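Local coordinates for chitin-binding domain 3 protein (Micromonospora aurantiaca ATCC 27029, PDB 5OPF) that is a copper-dependent lytic polysaccharide monooxygenase of the AA10 type that probably cleaves cellulose chains oxidatively, at residues N47-R53 with T75-Y80; W89-T95 with D190-G194; K101-S107 with E151-S156. All blocks are in the same frame, centred on the assembly; numbering follows the deposited sequence.

Interaction 1 (N47-R53 with T75-Y80); sequences NWNGLFR and TQSGRY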
loop_
_atom_site.group_PDB
_atom_site.type_symbol
_atom_site.label_atom_id
_atom_site.label_comp_id
_atom_site.label_asym_id
_atom_site.label_seq_id
_atom_site.Cartn_x
_atom_site.Cartn_y
_atom_site.Cartn_z
ATOM N N ASN A 47 7.989 8.703 -6.801
ATOM C CA ASN A 47 6.825 9.335 -6.178
ATOM C C ASN A 47 6.030 8.336 -5.351
ATOM O O ASN A 47 4.791 8.318 -5.368
ATOM C CB ASN A 47 5.958 10.015 -7.235
ATOM C CG ASN A 47 6.731 11.062 -7.998
ATOM O OD1 ASN A 47 7.224 10.817 -9.094
ATOM N ND2 ASN A 47 6.907 12.221 -7.381
ATOM N N TRP A 48 6.740 7.503 -4.589
ATOM C CA TRP A 48 6.101 6.547 -3.690
ATOM C C TRP A 48 5.148 7.221 -2.712
ATOM O O TRP A 48 4.226 6.561 -2.212
ATOM C CB TRP A 48 7.162 5.730 -2.919
ATOM C CG TRP A 48 8.070 6.555 -2.027
ATOM C CD1 TRP A 48 9.320 7.024 -2.337
ATOM C CD2 TRP A 48 7.788 7.048 -0.707
ATOM N NE1 TRP A 48 9.834 7.755 -1.295
ATOM C CE2 TRP A 48 8.911 7.787 -0.283
ATOM C CE3 TRP A 48 6.703 6.926 0.163
ATOM C CZ2 TRP A 48 8.975 8.398 0.970
ATOM C CZ3 TRP A 48 6.770 7.536 1.408
ATOM C CH2 TRP A 48 7.893 8.258 1.797
ATOM N N ASN A 49 5.339 8.503 -2.434
ATOM C CA ASN A 49 4.549 9.236 -1.450
ATOM C C ASN A 49 3.256 9.807 -2.014
ATOM O O ASN A 49 2.511 10.456 -1.262
ATOM C CB ASN A 49 5.408 10.365 -0.838
ATOM C CG ASN A 49 5.676 11.501 -1.810
ATOM O OD1 ASN A 49 5.264 11.468 -2.965
ATOM N ND2 ASN A 49 6.353 12.523 -1.329
ATOM N N GLY A 50 2.954 9.574 -3.289
ATOM C CA GLY A 50 1.885 10.290 -3.962
ATOM C C GLY A 50 0.792 9.435 -4.575
ATOM O O GLY A 50 0.167 9.840 -5.557
ATOM N N LEU A 51 0.531 8.265 -3.990
ATOM C CA LEU A 51 -0.441 7.321 -4.561
ATOM C C LEU A 51 -1.846 7.649 -4.043
ATOM O O LEU A 51 -2.436 6.944 -3.208
ATOM C CB LEU A 51 -0.023 5.883 -4.281
ATOM C CG LEU A 51 -0.434 4.867 -5.358
ATOM C CD1 LEU A 51 0.223 3.527 -5.049
ATOM C CD2 LEU A 51 -1.943 4.725 -5.495
ATOM N N PHE A 52 -2.392 8.746 -4.586
ATOM C CA PHE A 52 -3.675 9.266 -4.146
ATOM C C PHE A 52 -4.615 9.550 -5.308
ATOM O O PHE A 52 -4.199 9.771 -6.453
ATOM C CB PHE A 52 -3.529 10.530 -3.262
ATOM C CG PHE A 52 -2.902 11.709 -3.957
ATOM C CD1 PHE A 52 -3.644 12.524 -4.798
ATOM C CD2 PHE A 52 -1.565 12.014 -3.750
ATOM C CE1 PHE A 52 -3.058 13.609 -5.421
ATOM C CE2 PHE A 52 -0.980 13.101 -4.377
ATOM C CZ PHE A 52 -1.730 13.892 -5.205
ATOM N N ARG A 53 -5.903 9.576 -4.950
ATOM C CA ARG A 53 -6.971 10.181 -5.728
ATOM C C ARG A 53 -7.481 11.398 -4.966
ATOM O O ARG A 53 -7.191 11.574 -3.773
ATOM C CB ARG A 53 -8.144 9.217 -5.918
ATOM C CG ARG A 53 -7.807 7.919 -6.651
ATOM C CD ARG A 53 -9.063 7.102 -6.961
ATOM N NE ARG A 53 -9.827 7.721 -8.034
ATOM C CZ ARG A 53 -9.584 7.558 -9.329
ATOM N NH1 ARG A 53 -8.626 6.742 -9.752
ATOM N NH2 ARG A 53 -10.327 8.206 -10.213
ATOM N N THR A 75 -4.888 5.800 -10.924
ATOM C CA THR A 75 -4.834 7.220 -10.627
ATOM C C THR A 75 -3.662 7.900 -11.335
ATOM O O THR A 75 -2.676 7.274 -11.733
ATOM C CB THR A 75 -4.777 7.445 -9.114
ATOM O OG1 THR A 75 -5.086 8.814 -8.852
ATOM C CG2 THR A 75 -3.407 7.073 -8.502
ATOM N N GLN A 76 -3.800 9.213 -11.497
ATOM C CA GLN A 76 -2.737 10.067 -12.014
ATOM C C GLN A 76 -2.198 9.561 -13.343
ATOM O O GLN A 76 -0.997 9.333 -13.525
ATOM C CB GLN A 76 -1.646 10.244 -10.981
ATOM C CG GLN A 76 -2.178 10.976 -9.781
ATOM C CD GLN A 76 -1.152 11.112 -8.718
ATOM O OE1 GLN A 76 -0.009 11.476 -8.997
ATOM N NE2 GLN A 76 -1.528 10.803 -7.479
ATOM N N SER A 77 -3.123 9.387 -14.279
ATOM C CA SER A 77 -2.797 9.058 -15.654
ATOM C C SER A 77 -2.019 7.760 -15.755
ATOM O O SER A 77 -1.207 7.585 -16.663
ATOM C CB SER A 77 -2.047 10.196 -16.346
ATOM O OG SER A 77 -2.809 11.389 -16.314
ATOM N N GLY A 78 -2.259 6.843 -14.828
ATOM C CA GLY A 78 -1.674 5.520 -14.912
ATOM C C GLY A 78 -0.281 5.373 -14.339
ATOM O O GLY A 78 0.348 4.336 -14.554
ATOM N N ARG A 79 0.202 6.358 -13.576
ATOM C CA ARG A 79 1.560 6.315 -13.045
ATOM C C ARG A 79 1.862 5.010 -12.316
ATOM O O ARG A 79 2.986 4.496 -12.402
ATOM C CB ARG A 79 1.779 7.512 -12.115
ATOM C CG ARG A 79 3.079 7.470 -11.327
ATOM C CD ARG A 79 3.353 8.775 -10.621
ATOM N NE ARG A 79 3.825 9.761 -11.590
ATOM C CZ ARG A 79 4.172 11.012 -11.307
ATOM N NH1 ARG A 79 4.073 11.476 -10.068
ATOM N NH2 ARG A 79 4.619 11.804 -12.275
ATOM N N TYR A 80 0.890 4.492 -11.561
ATOM C CA TYR A 80 1.086 3.342 -10.683
ATOM C C TYR A 80 0.491 2.042 -11.240
ATOM O O TYR A 80 0.383 1.055 -10.495
ATOM C CB TYR A 80 0.508 3.645 -9.286
ATOM C CG TYR A 80 1.083 4.898 -8.649
ATOM C CD1 TYR A 80 2.259 4.858 -7.910
ATOM C CD2 TYR A 80 0.446 6.118 -8.784
ATOM C CE1 TYR A 80 2.793 6.002 -7.335
ATOM C CE2 TYR A 80 0.960 7.270 -8.210
ATOM C CZ TYR A 80 2.142 7.207 -7.490
ATOM O OH TYR A 80 2.649 8.360 -6.924
#
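Asn47 to Gly50 forms a type I beta turn that faces Tyr80. Leu51 then centres an inverse gamma turn and leads into the strand at Phe52. Facing it are a weakly bonded helical turn at Thr75-Gly78 and the loop after it.

Tyr80 OH donates to Asn47 O at 2.6 Å. Gly50 N reaches the same oxygen from the opposite face of its carbonyl plane. Leu51 CG lies over the centre of the Tyr80 ring, 3.6 Å from the ring centroid, a CH-pi contact. Arg79 CG sits over the other face, toward the rim.

Gln76 extends its chain so that NE2 bonds two carbonyls, Gly50 O at 2.7 Å and Phe52 O at 3.0 Å. The second bond is straighter, 165° at the hydrogen. NE2 also lies 3.6 Å above the plane of the Phe52 ring, over its centre. With chi1 at -165° the Thr75 hydroxyl points to the strand, and OG1 gives Phe52 O a second bond of 2.7 Å.

The Phe52 ring also meets the copper ligands His1 and Tyr185. Side-chain donors thus bond three backbone carbonyls, two in the turn and one in the strand, which probably fixes Phe52 beside the metal.

Interaction 2 (W89-T95 with D190-G194); sequences WKTVPVT and DVDFG
The Phe193 ring carries Val94 CG2 over the centre of one face, 3.6 Å from the ring centroid and 12° off its normal, a CH-pi contact. Thr95 O approaches the same ring obliquely, 3.4 Å from Phe193 CE1. The ring of Trp89 and the carboxylate of Asp190 are nearly parallel, 10° apart. They meet obliquely, with Asp190 OD2 3.1 Å from Trp89 CB. Asp190 OD2 also forms a salt bridge with Arg10, which makes a cation-pi contact with Trp89.

With chi1 at -59°, Val94 turns CG2 to the ring, and this branch also packs 3.8 Å from Val191 CB. An alanine in place of Phe193 is likely to leave this methyl without its aromatic cover and open a gap beside Val94.

The strands pair in parallel at Val92-Val191 and Pro93-Asp192. Asp192 N donates to Val92 O at 2.9 Å, and Val94 N to Asp192 O at 3.0 Å. A weaker bond joins Val92 N to Asp190 O. One water links Thr91 OG1 with Asp192 OD2, and another lies within reach of Lys90 O and Asp190 OD2. Asp192 OD1 accepts from Gly194 N at 2.8 Å through its anti lone pair, an Asx turn at the chain's end.

Here the short strand 92-93 pairs in parallel with the last strand, 183-192, at one margin of the mixed sheet in the immunoglobulin-like beta-sandwich core of these monooxygenases.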
loop_
_atom_site.group_PDB
_atom_site.type_symbol
_atom_site.label_atom_id
_atom_site.label_comp_id
_atom_site.label_asym_id
_atom_site.label_seq_id
_atom_site.Cartn_x
_atom_site.Cartn_y
_atom_site.Cartn_z
ATOM N N TRP A 89 5.453 -10.737 -5.910
ATOM C CA TRP A 89 5.939 -9.548 -5.219
ATOM C C TRP A 89 6.634 -9.953 -3.925
ATOM O O TRP A 89 6.194 -10.873 -3.229
ATOM C CB TRP A 89 4.754 -8.640 -4.870
ATOM C CG TRP A 89 4.087 -8.019 -6.061
ATOM C CD1 TRP A 89 3.043 -8.534 -6.794
ATOM C CD2 TRP A 89 4.425 -6.768 -6.671
ATOM N NE1 TRP A 89 2.719 -7.683 -7.815
ATOM C CE2 TRP A 89 3.549 -6.594 -7.766
ATOM C CE3 TRP A 89 5.383 -5.783 -6.404
ATOM C CZ2 TRP A 89 3.609 -5.480 -8.594
ATOM C CZ3 TRP A 89 5.436 -4.674 -7.224
ATOM C CH2 TRP A 89 4.560 -4.536 -8.312
ATOM N N LYS A 90 7.725 -9.275 -3.593
ATOM C CA LYS A 90 8.443 -9.599 -2.369
ATOM C C LYS A 90 7.603 -9.293 -1.132
ATOM O O LYS A 90 7.062 -8.191 -0.980
ATOM C CB LYS A 90 9.763 -8.835 -2.302
ATOM C CG LYS A 90 10.724 -9.150 -3.431
ATOM C CD LYS A 90 11.031 -10.632 -3.576
ATOM C CE LYS A 90 12.006 -10.860 -4.730
ATOM N NZ LYS A 90 12.223 -12.308 -4.997
ATOM N N THR A 91 7.535 -10.267 -0.222
ATOM C CA THR A 91 6.806 -10.142 1.035
ATOM C C THR A 91 7.751 -9.795 2.181
ATOM O O THR A 91 8.967 -9.995 2.101
ATOM C CB THR A 91 6.101 -11.462 1.378
ATOM O OG1 THR A 91 7.075 -12.509 1.467
ATOM C CG2 THR A 91 5.071 -11.842 0.329
ATOM N N VAL A 92 7.168 -9.328 3.283
ATOM C CA VAL A 92 7.848 -9.305 4.578
ATOM C C VAL A 92 7.044 -10.160 5.548
ATOM O O VAL A 92 5.813 -10.300 5.392
ATOM C CB VAL A 92 8.046 -7.883 5.121
ATOM C CG1 VAL A 92 8.936 -7.066 4.181
ATOM C CG2 VAL A 92 6.719 -7.183 5.359
ATOM N N PRO A 93 7.686 -10.712 6.573
ATOM C CA PRO A 93 6.973 -11.575 7.519
ATOM C C PRO A 93 6.190 -10.782 8.548
ATOM O O PRO A 93 6.672 -9.787 9.094
ATOM C CB PRO A 93 8.103 -12.355 8.202
ATOM C CG PRO A 93 9.298 -11.501 8.047
ATOM C CD PRO A 93 9.146 -10.750 6.770
ATOM N N VAL A 94 4.968 -11.241 8.820
ATOM C CA VAL A 94 4.108 -10.655 9.840
ATOM C C VAL A 94 3.439 -11.783 10.622
ATOM O O VAL A 94 3.450 -12.946 10.214
ATOM C CB VAL A 94 3.046 -9.702 9.248
ATOM C CG1 VAL A 94 3.716 -8.556 8.487
ATOM C CG2 VAL A 94 2.059 -10.468 8.357
ATOM N N THR A 95 2.883 -11.431 11.780
ATOM C CA THR A 95 2.059 -12.328 12.579
ATOM C C THR A 95 0.599 -11.901 12.472
ATOM O O THR A 95 0.282 -10.818 11.986
ATOM C CB THR A 95 2.522 -12.347 14.048
ATOM O OG1 THR A 95 2.505 -11.021 14.585
ATOM C CG2 THR A 95 3.927 -12.913 14.152
ATOM N N ASP A 190 2.598 -6.444 0.361
ATOM C CA ASP A 190 2.702 -7.896 0.336
ATOM C C ASP A 190 3.333 -8.408 1.622
ATOM O O ASP A 190 4.388 -7.932 2.052
ATOM C CB ASP A 190 3.497 -8.336 -0.890
ATOM C CG ASP A 190 2.843 -7.878 -2.170
ATOM O OD1 ASP A 190 1.818 -8.498 -2.538
ATOM O OD2 ASP A 190 3.337 -6.878 -2.781
ATOM N N VAL A 191 2.664 -9.380 2.244
ATOM C CA VAL A 191 3.100 -9.926 3.521
ATOM C C VAL A 191 3.017 -11.443 3.487
ATOM O O VAL A 191 2.364 -12.039 2.628
ATOM C CB VAL A 191 2.284 -9.370 4.713
ATOM C CG1 VAL A 191 2.416 -7.865 4.789
ATOM C CG2 VAL A 191 0.827 -9.800 4.631
ATOM N N ASP A 192 3.673 -12.072 4.455
ATOM C CA ASP A 192 3.580 -13.515 4.635
ATOM C C ASP A 192 3.342 -13.752 6.117
ATOM O O ASP A 192 4.195 -13.412 6.945
ATOM C CB ASP A 192 4.851 -14.202 4.137
ATOM C CG ASP A 192 4.708 -15.714 4.055
ATOM O OD1 ASP A 192 4.125 -16.324 4.977
ATOM O OD2 ASP A 192 5.182 -16.303 3.051
ATOM N N PHE A 193 2.178 -14.307 6.454
ATOM C CA PHE A 193 1.789 -14.575 7.836
ATOM C C PHE A 193 2.503 -15.782 8.438
ATOM O O PHE A 193 2.276 -16.106 9.613
ATOM C CB PHE A 193 0.257 -14.715 7.933
ATOM C CG PHE A 193 -0.469 -13.394 7.900
ATOM C CD1 PHE A 193 -0.720 -12.716 9.072
ATOM C CD2 PHE A 193 -0.886 -12.830 6.711
ATOM C CE1 PHE A 193 -1.365 -11.491 9.071
ATOM C CE2 PHE A 193 -1.535 -11.603 6.695
ATOM C CZ PHE A 193 -1.773 -10.923 7.878
ATOM N N GLY A 194 3.379 -16.429 7.681
ATOM C CA GLY A 194 4.158 -17.542 8.195
ATOM C C GLY A 194 3.499 -18.882 7.986
ATOM O O GLY A 194 2.362 -18.950 7.475
ATOM O OXT GLY A 194 4.115 -19.903 8.343
HETATM O O HOH W 1 5.949 -6.112 -2.472
HETATM O O HOH W 2 6.526 -15.160 1.079
#

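Interaction 3 (K101-S107 with E151-S156); sequences KFFDQAS and EVDGVS
Phe103 lays its ring along the turn that begins the partner strand. CB starts on the face of the sheet that also carries Ser156. CG stands anti to the backbone N (chi1 174°), which swings the ring toward residues 152-155. CD1 then meets Val155 O at 3.3 Å. Next, CE1 comes 3.8 Å from Gly154 CA. At the tip, CZ lies 3.5 Å from Asp153 O, with Val152 O a little farther off. All these approaches are oblique to the ring.

Gly154 ends a type II turn that starts at Glu151. A CB at this position would probably clash with Asp104 O and Phe103 CE1, and its backbone angles also call for glycine.

Asp104 and Val155 form a hydrogen-bonded antiparallel pair. Asp104 N donates to Val155 O at 2.9 Å, almost straight at 174°. Val155 N returns a bond to Asp104 O of the same length. Phe103 and Ser156 are the adjoining non-hydrogen-bonded pair.

On the Ser156 face, the extended Lys101 chain brings NZ to 3.7 Å from Glu151 OE2, a long salt bridge. Ser156 OG donates to that same oxygen at 2.6 Å, on its anti lone pair, and so helps hold the carboxylate.

Asp104 OD1 accepts from Ala106 N and forms an Asx turn, while OD2 takes the backbone N of His108, a copper ligand. The pair joins the two inner strands of the four-stranded antiparallel sheet of the beta-sandwich. Its strand 101-104 delivers the chain to the copper-binding histidine.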
loop_
_atom_site.group_PDB
_atom_site.type_symbol
_atom_site.label_atom_id
_atom_site.label_comp_id
_atom_site.label_asym_id
_atom_site.label_seq_id
_atom_site.Cartn_x
_atom_site.Cartn_y
_atom_site.Cartn_z
ATOM N N LYS A 101 2.600 0.564 10.106
ATOM C CA LYS A 101 3.224 1.862 10.338
ATOM C C LYS A 101 2.996 2.742 9.120
ATOM O O LYS A 101 3.480 2.434 8.018
ATOM C CB LYS A 101 4.721 1.732 10.601
ATOM C CG LYS A 101 5.361 3.063 10.982
ATOM C CD LYS A 101 6.863 2.927 11.202
ATOM C CE LYS A 101 7.552 4.283 11.330
ATOM N NZ LYS A 101 9.023 4.118 11.590
ATOM N N PHE A 102 2.254 3.831 9.328
ATOM C CA PHE A 102 1.984 4.812 8.293
ATOM C C PHE A 102 2.879 6.025 8.507
ATOM O O PHE A 102 2.933 6.559 9.615
ATOM C CB PHE A 102 0.514 5.242 8.286
ATOM C CG PHE A 102 0.091 5.682 6.940
ATOM C CD1 PHE A 102 0.462 6.922 6.446
ATOM C CD2 PHE A 102 -0.589 4.813 6.113
ATOM C CE1 PHE A 102 0.141 7.274 5.144
ATOM C CE2 PHE A 102 -0.917 5.157 4.831
ATOM C CZ PHE A 102 -0.550 6.381 4.339
ATOM N N PHE A 103 3.569 6.469 7.454
ATOM C CA PHE A 103 4.449 7.636 7.503
ATOM C C PHE A 103 3.895 8.723 6.592
ATOM O O PHE A 103 3.641 8.466 5.407
ATOM C CB PHE A 103 5.860 7.233 7.057
ATOM C CG PHE A 103 6.832 8.377 6.922
ATOM C CD1 PHE A 103 7.061 9.266 7.956
ATOM C CD2 PHE A 103 7.520 8.561 5.728
ATOM C CE1 PHE A 103 7.974 10.314 7.805
ATOM C CE2 PHE A 103 8.425 9.600 5.578
ATOM C CZ PHE A 103 8.639 10.479 6.612
ATOM N N ASP A 104 3.705 9.924 7.151
ATOM C CA ASP A 104 3.186 11.092 6.436
ATOM C C ASP A 104 4.235 12.195 6.511
ATOM O O ASP A 104 4.514 12.724 7.591
ATOM C CB ASP A 104 1.863 11.554 7.053
ATOM C CG ASP A 104 1.309 12.832 6.436
ATOM O OD1 ASP A 104 1.811 13.273 5.388
ATOM O OD2 ASP A 104 0.347 13.369 7.031
ATOM N N GLN A 105 4.821 12.540 5.363
ATOM C CA GLN A 105 5.793 13.629 5.310
ATOM C C GLN A 105 5.172 15.001 5.550
ATOM O O GLN A 105 5.893 15.941 5.906
ATOM C CB GLN A 105 6.451 13.657 3.936
ATOM C CG GLN A 105 7.267 12.426 3.643
ATOM C CD GLN A 105 7.670 12.359 2.184
ATOM O OE1 GLN A 105 6.958 12.863 1.318
ATOM N NE2 GLN A 105 8.818 11.769 1.905
ATOM N N ALA A 106 3.868 15.142 5.323
ATOM C CA ALA A 106 3.220 16.439 5.207
ATOM C C ALA A 106 2.348 16.823 6.392
ATOM O O ALA A 106 1.828 17.946 6.406
ATOM C CB ALA A 106 2.368 16.474 3.935
ATOM N N SER A 107 2.156 15.940 7.373
ATOM C CA SER A 107 1.356 16.243 8.562
ATOM C C SER A 107 -0.075 16.661 8.212
ATOM O O SER A 107 -0.603 17.648 8.729
ATOM C CB SER A 107 2.052 17.285 9.440
ATOM O OG SER A 107 3.312 16.785 9.880
ATOM N N GLU A 151 8.643 12.243 13.662
ATOM C CA GLU A 151 9.742 11.586 12.968
ATOM C C GLU A 151 10.660 12.649 12.389
ATOM O O GLU A 151 10.362 13.843 12.431
ATOM C CB GLU A 151 9.232 10.700 11.822
ATOM C CG GLU A 151 8.281 9.585 12.238
ATOM C CD GLU A 151 8.990 8.380 12.838
ATOM O OE1 GLU A 151 10.240 8.399 12.950
ATOM O OE2 GLU A 151 8.302 7.401 13.205
ATOM N N VAL A 152 11.789 12.196 11.848
ATOM C CA VAL A 152 12.559 13.023 10.928
ATOM C C VAL A 152 11.749 13.184 9.647
ATOM O O VAL A 152 11.349 12.200 9.009
ATOM C CB VAL A 152 13.938 12.407 10.653
ATOM C CG1 VAL A 152 14.705 13.242 9.632
ATOM C CG2 VAL A 152 14.733 12.295 11.944
ATOM N N ASP A 153 11.486 14.432 9.281
ATOM C CA ASP A 153 10.876 14.775 7.998
ATOM C C ASP A 153 9.445 14.275 7.874
ATOM O O ASP A 153 8.972 13.981 6.773
ATOM C CB ASP A 153 11.730 14.308 6.818
ATOM C CG ASP A 153 13.086 14.979 6.794
ATOM O OD1 ASP A 153 14.039 14.398 6.227
ATOM O OD2 ASP A 153 13.203 16.091 7.357
ATOM N N GLY A 154 8.740 14.206 8.993
ATOM C CA GLY A 154 7.315 13.915 8.952
ATOM C C GLY A 154 6.831 13.399 10.296
ATOM O O GLY A 154 7.423 13.688 11.338
ATOM N N VAL A 155 5.742 12.636 10.237
ATOM C CA VAL A 155 5.124 12.039 11.410
ATOM C C VAL A 155 4.672 10.635 11.034
ATOM O O VAL A 155 4.512 10.300 9.859
ATOM C CB VAL A 155 3.934 12.886 11.931
ATOM C CG1 VAL A 155 4.420 14.235 12.455
ATOM C CG2 VAL A 155 2.875 13.090 10.848
ATOM N N SER A 156 4.444 9.809 12.044
ATOM C CA SER A 156 4.015 8.439 11.794
ATOM C C SER A 156 2.976 8.002 12.812
ATOM O O SER A 156 2.786 8.616 13.858
ATOM C CB SER A 156 5.183 7.460 11.814
ATOM O OG SER A 156 5.745 7.362 13.114
HETATM O O HOH W 3 8.418 16.921 5.295
#

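Interactions 1 and 3 flank the copper site and touch each other: Asn49 ND2 probably hydrogen-bonds to Gln105 OE1, and Trp48 packs on Gln105 and Phe103. Interaction 2 lies across the chain's centre from interaction 1 and touches neither of the others. Each of the three mixes buried and exposed or partly exposed residues, but none of the touching residues of interaction 1 is fully exposed. Its bonds run from side chains to backbone carbonyls. Interactions 2 and 3 rest on strand pairing instead, parallel in one and antiparallel in the other. Interactions 1 and 2 reach the same mixed sheet through strands 52-54 and 183-192, which are neighbours in it, whereas interaction 3 belongs to the four-stranded antiparallel sheet.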